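Local coordinates for protein branched-chain-amino-acid aminotransferase (Deinococcus radiodurans, PDB 3UZO) that probably transfers the amino group between leucine, valine or isoleucine and 2-oxoglutarate, using pyridoxal 5'-phosphate as cofactor, at residues Y40-A51 with M110-F118. Residues are numbered along the deposited sequence; the frame is centred on the assembly and turned at random.
Sequences YLAHWKDGEWDA and MPELSDEQF
Gln117, in the first turn of helix 115-128, ties that helix to the edge hairpin 40-51 through one amide nitrogen. Its NE2 gives a nearly straight hydrogen bond (170°) to Tyr40 OH at 2.9 Å, with the hydroxyl in the amide plane, and a more bent one to Asp50 O at 3.1 Å, tilted from that plane. Gln117 can span the gap because CG lies anti to the backbone N (chi1 -179°) and the chain beyond it is extended. Its own backbone N donates to OG of Ser114, the N-cap residue. Trp49 NE1 makes a weak, bent hydrogen bond (129°) to Glu112 O.

The apolar half is built on two indoles. Pro111 sets CB over one face of Trp44, 3.6 Å from the five-membered ring centroid, while Gly47 N and Glu48 N of the type I' turn 45-48 lie over the opposite face, toward its rim. Trp49 is sandwiched: Trp44 CD1 lies over one face and Leu113 CD2 over the other, 3.6 Å from the five-membered ring centroid.

Pro111 to Leu113, between helices 94-107 and 115-128, thus lie against hairpin strands 39-45 and 48-55, the latter outermost in this chain's sheet, with Phe163 and Phe165 of strand 162-172 extending the apolar layer.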
loop_
_atom_site.group_PDB
_atom_site.type_symbol
_atom_site.label_atom_id
_atom_site.label_comp_id
_atom_site.label_asym_id
_atom_site.label_seq_id
_atom_site.Cartn_x
_atom_site.Cartn_y
_atom_site.Cartn_z
ATOM N N TYR A 40 13.809 -4.177 19.361
ATOM C CA TYR A 40 12.805 -3.618 20.252
ATOM C C TYR A 40 11.399 -3.962 19.752
ATOM O O TYR A 40 11.125 -3.930 18.548
ATOM C CB TYR A 40 12.997 -2.097 20.324
ATOM C CG TYR A 40 12.006 -1.346 21.189
ATOM C CD1 TYR A 40 12.365 -0.876 22.453
ATOM C CD2 TYR A 40 10.722 -1.065 20.723
ATOM C CE1 TYR A 40 11.467 -0.136 23.234
ATOM C CE2 TYR A 40 9.815 -0.329 21.494
ATOM C CZ TYR A 40 10.197 0.131 22.745
ATOM O OH TYR A 40 9.305 0.862 23.496
ATOM N N LEU A 41 10.513 -4.296 20.684
ATOM C CA LEU A 41 9.141 -4.644 20.341
ATOM C C LEU A 41 8.183 -4.082 21.381
ATOM O O LEU A 41 8.387 -4.266 22.585
ATOM C CB LEU A 41 8.985 -6.167 20.275
ATOM C CG LEU A 41 7.599 -6.721 19.920
ATOM C CD1 LEU A 41 7.243 -6.336 18.500
ATOM C CD2 LEU A 41 7.600 -8.241 20.062
ATOM N N ALA A 42 7.145 -3.393 20.913
ATOM C CA ALA A 42 6.138 -2.812 21.792
ATOM C C ALA A 42 4.768 -3.141 21.225
ATOM O O ALA A 42 4.603 -3.291 20.016
ATOM C CB ALA A 42 6.318 -1.302 21.900
ATOM N N HIS A 43 3.786 -3.252 22.109
ATOM C CA HIS A 43 2.433 -3.598 21.708
ATOM C C HIS A 43 1.440 -2.518 22.106
ATOM O O HIS A 43 1.557 -1.908 23.171
ATOM C CB HIS A 43 2.013 -4.910 22.382
ATOM C CG HIS A 43 2.908 -6.069 22.072
ATOM N ND1 HIS A 43 2.724 -6.879 20.970
ATOM C CD2 HIS A 43 3.999 -6.549 22.713
ATOM C CE1 HIS A 43 3.662 -7.808 20.949
ATOM N NE2 HIS A 43 4.449 -7.630 21.995
ATOM N N TRP A 44 0.461 -2.291 21.240
ATOM C CA TRP A 44 -0.583 -1.323 21.515
ATOM C C TRP A 44 -1.876 -2.118 21.630
ATOM O O TRP A 44 -2.149 -2.997 20.816
ATOM C CB TRP A 44 -0.724 -0.314 20.378
ATOM C CG TRP A 44 -1.671 0.817 20.692
ATOM C CD1 TRP A 44 -1.341 2.060 21.164
ATOM C CD2 TRP A 44 -3.098 0.818 20.523
ATOM N NE1 TRP A 44 -2.473 2.833 21.289
ATOM C CE2 TRP A 44 -3.564 2.097 20.906
ATOM C CE3 TRP A 44 -4.026 -0.138 20.088
ATOM C CZ2 TRP A 44 -4.925 2.449 20.858
ATOM C CZ3 TRP A 44 -5.382 0.213 20.043
ATOM C CH2 TRP A 44 -5.813 1.497 20.427
ATOM N N LYS A 45 -2.665 -1.811 22.647
ATOM C CA LYS A 45 -3.934 -2.496 22.845
ATOM C C LYS A 45 -4.751 -1.742 23.884
ATOM O O LYS A 45 -4.201 -1.121 24.793
ATOM C CB LYS A 45 -3.700 -3.936 23.314
ATOM C CG LYS A 45 -4.982 -4.740 23.511
ATOM C CD LYS A 45 -4.699 -6.167 23.967
ATOM C CE LYS A 45 -4.001 -6.194 25.318
ATOM N NZ LYS A 45 -3.814 -7.585 25.822
ATOM N N ASP A 46 -6.067 -1.793 23.736
ATOM C CA ASP A 46 -6.957 -1.121 24.667
ATOM C C ASP A 46 -6.600 0.348 24.895
ATOM O O ASP A 46 -6.634 0.831 26.027
ATOM C CB ASP A 46 -6.968 -1.861 26.008
ATOM C CG ASP A 46 -7.423 -3.300 25.874
ATOM O OD1 ASP A 46 -8.394 -3.537 25.130
ATOM O OD2 ASP A 46 -6.820 -4.189 26.516
ATOM N N GLY A 47 -6.239 1.051 23.826
ATOM C CA GLY A 47 -5.930 2.467 23.951
ATOM C C GLY A 47 -4.535 2.951 24.314
ATOM O O GLY A 47 -4.340 4.158 24.452
ATOM N N GLU A 48 -3.557 2.067 24.475
ATOM C CA GLU A 48 -2.220 2.556 24.813
ATOM C C GLU A 48 -1.075 1.595 24.521
ATOM O O GLU A 48 -1.271 0.391 24.406
ATOM C CB GLU A 48 -2.167 2.962 26.288
ATOM C CG GLU A 48 -2.284 1.807 27.258
ATOM C CD GLU A 48 -2.310 2.274 28.695
ATOM O OE1 GLU A 48 -3.223 3.048 29.047
ATOM O OE2 GLU A 48 -1.420 1.873 29.473
ATOM N N TRP A 49 0.122 2.157 24.403
ATOM C CA TRP A 49 1.342 1.395 24.142
ATOM C C TRP A 49 1.938 0.875 25.439
ATOM O O TRP A 49 1.884 1.568 26.449
ATOM C CB TRP A 49 2.406 2.292 23.501
ATOM C CG TRP A 49 2.145 2.637 22.089
ATOM C CD1 TRP A 49 1.675 3.825 21.599
ATOM C CD2 TRP A 49 2.316 1.772 20.967
ATOM N NE1 TRP A 49 1.545 3.748 20.231
ATOM C CE2 TRP A 49 1.932 2.499 19.817
ATOM C CE3 TRP A 49 2.758 0.447 20.819
ATOM C CZ2 TRP A 49 1.976 1.946 18.528
ATOM C CZ3 TRP A 49 2.801 -0.107 19.535
ATOM C CH2 TRP A 49 2.411 0.646 18.408
ATOM N N ASP A 50 2.509 -0.330 25.421
ATOM C CA ASP A 50 3.173 -0.823 26.619
ATOM C C ASP A 50 4.579 -0.220 26.581
ATOM O O ASP A 50 4.939 0.467 25.621
ATOM C CB ASP A 50 3.243 -2.354 26.666
ATOM C CG ASP A 50 3.969 -2.964 25.480
ATOM O OD1 ASP A 50 4.944 -2.373 24.971
ATOM O OD2 ASP A 50 3.570 -4.073 25.072
ATOM N N ALA A 51 5.368 -0.476 27.617
ATOM C CA ALA A 51 6.717 0.068 27.708
ATOM C C ALA A 51 7.669 -0.435 26.627
ATOM O O ALA A 51 8.667 0.215 26.324
ATOM C CB ALA A 51 7.299 -0.230 29.091
ATOM N N MET A 110 -3.327 4.947 12.655
ATOM C CA MET A 110 -2.590 4.101 13.591
ATOM C C MET A 110 -2.161 4.976 14.764
ATOM O O MET A 110 -1.938 6.174 14.597
ATOM C CB MET A 110 -1.352 3.484 12.922
ATOM C CG MET A 110 -1.678 2.631 11.701
ATOM S SD MET A 110 -0.353 1.518 11.190
ATOM C CE MET A 110 0.715 2.654 10.314
ATOM N N PRO A 111 -2.050 4.390 15.967
ATOM C CA PRO A 111 -1.645 5.121 17.175
ATOM C C PRO A 111 -0.246 5.716 17.040
ATOM O O PRO A 111 0.663 5.077 16.509
ATOM C CB PRO A 111 -1.735 4.059 18.270
ATOM C CG PRO A 111 -1.452 2.776 17.527
ATOM C CD PRO A 111 -2.255 2.961 16.260
ATOM N N GLU A 112 -0.085 6.946 17.517
ATOM C CA GLU A 112 1.193 7.644 17.430
ATOM C C GLU A 112 2.192 7.282 18.525
ATOM O O GLU A 112 1.813 6.868 19.626
ATOM C CB GLU A 112 0.951 9.153 17.470
ATOM C CG GLU A 112 0.044 9.668 16.367
ATOM C CD GLU A 112 -0.569 11.013 16.710
ATOM O OE1 GLU A 112 0.187 11.978 16.944
ATOM O OE2 GLU A 112 -1.812 11.102 16.753
ATOM N N LEU A 113 3.474 7.450 18.211
ATOM C CA LEU A 113 4.549 7.189 19.162
ATOM C C LEU A 113 5.269 8.500 19.461
ATOM O O LEU A 113 5.631 9.242 18.549
ATOM C CB LEU A 113 5.536 6.182 18.589
ATOM C CG LEU A 113 5.031 4.742 18.567
ATOM C CD1 LEU A 113 5.838 3.969 17.574
ATOM C CD2 LEU A 113 5.124 4.122 19.958
ATOM N N SER A 114 5.465 8.788 20.742
ATOM C CA SER A 114 6.134 10.015 21.153
ATOM C C SER A 114 7.622 9.936 20.825
ATOM O O SER A 114 8.155 8.848 20.610
ATOM C CB SER A 114 5.972 10.213 22.663
ATOM O OG SER A 114 6.720 9.243 23.382
ATOM N N ASP A 115 8.284 11.091 20.777
ATOM C CA ASP A 115 9.727 11.141 20.514
ATOM C C ASP A 115 10.404 10.313 21.603
ATOM O O ASP A 115 11.377 9.592 21.367
ATOM C CB ASP A 115 10.250 12.577 20.625
ATOM C CG ASP A 115 9.818 13.456 19.474
ATOM O OD1 ASP A 115 10.324 14.598 19.397
ATOM O OD2 ASP A 115 8.986 13.019 18.650
ATOM N N GLU A 116 9.873 10.458 22.811
ATOM C CA GLU A 116 10.362 9.769 23.995
ATOM C C GLU A 116 10.537 8.271 23.775
ATOM O O GLU A 116 11.625 7.721 23.947
ATOM C CB GLU A 116 9.373 9.998 25.143
ATOM C CG GLU A 116 9.599 9.132 26.366
ATOM C CD GLU A 116 10.623 9.712 27.308
ATOM O OE1 GLU A 116 11.785 9.902 26.887
ATOM O OE2 GLU A 116 10.257 9.981 28.474
ATOM N N GLN A 117 9.453 7.605 23.406
ATOM C CA GLN A 117 9.508 6.168 23.200
ATOM C C GLN A 117 10.217 5.793 21.904
ATOM O O GLN A 117 10.892 4.762 21.837
ATOM C CB GLN A 117 8.095 5.581 23.219
ATOM C CG GLN A 117 8.046 4.053 23.039
ATOM C CD GLN A 117 6.699 3.458 23.434
ATOM O OE1 GLN A 117 5.691 4.164 23.503
ATOM N NE2 GLN A 117 6.674 2.148 23.682
ATOM N N PHE A 118 10.077 6.630 20.882
ATOM C CA PHE A 118 10.702 6.350 19.595
ATOM C C PHE A 118 12.215 6.398 19.707
ATOM O O PHE A 118 12.924 5.453 19.318
ATOM C CB PHE A 118 10.223 7.363 18.544
ATOM C CG PHE A 118 10.752 7.109 17.151
ATOM C CD1 PHE A 118 9.964 6.469 16.195
ATOM C CD2 PHE A 118 12.031 7.528 16.787
ATOM C CE1 PHE A 118 10.442 6.253 14.892
ATOM C CE2 PHE A 118 12.519 7.315 15.484
ATOM C CZ PHE A 118 11.718 6.676 14.537
#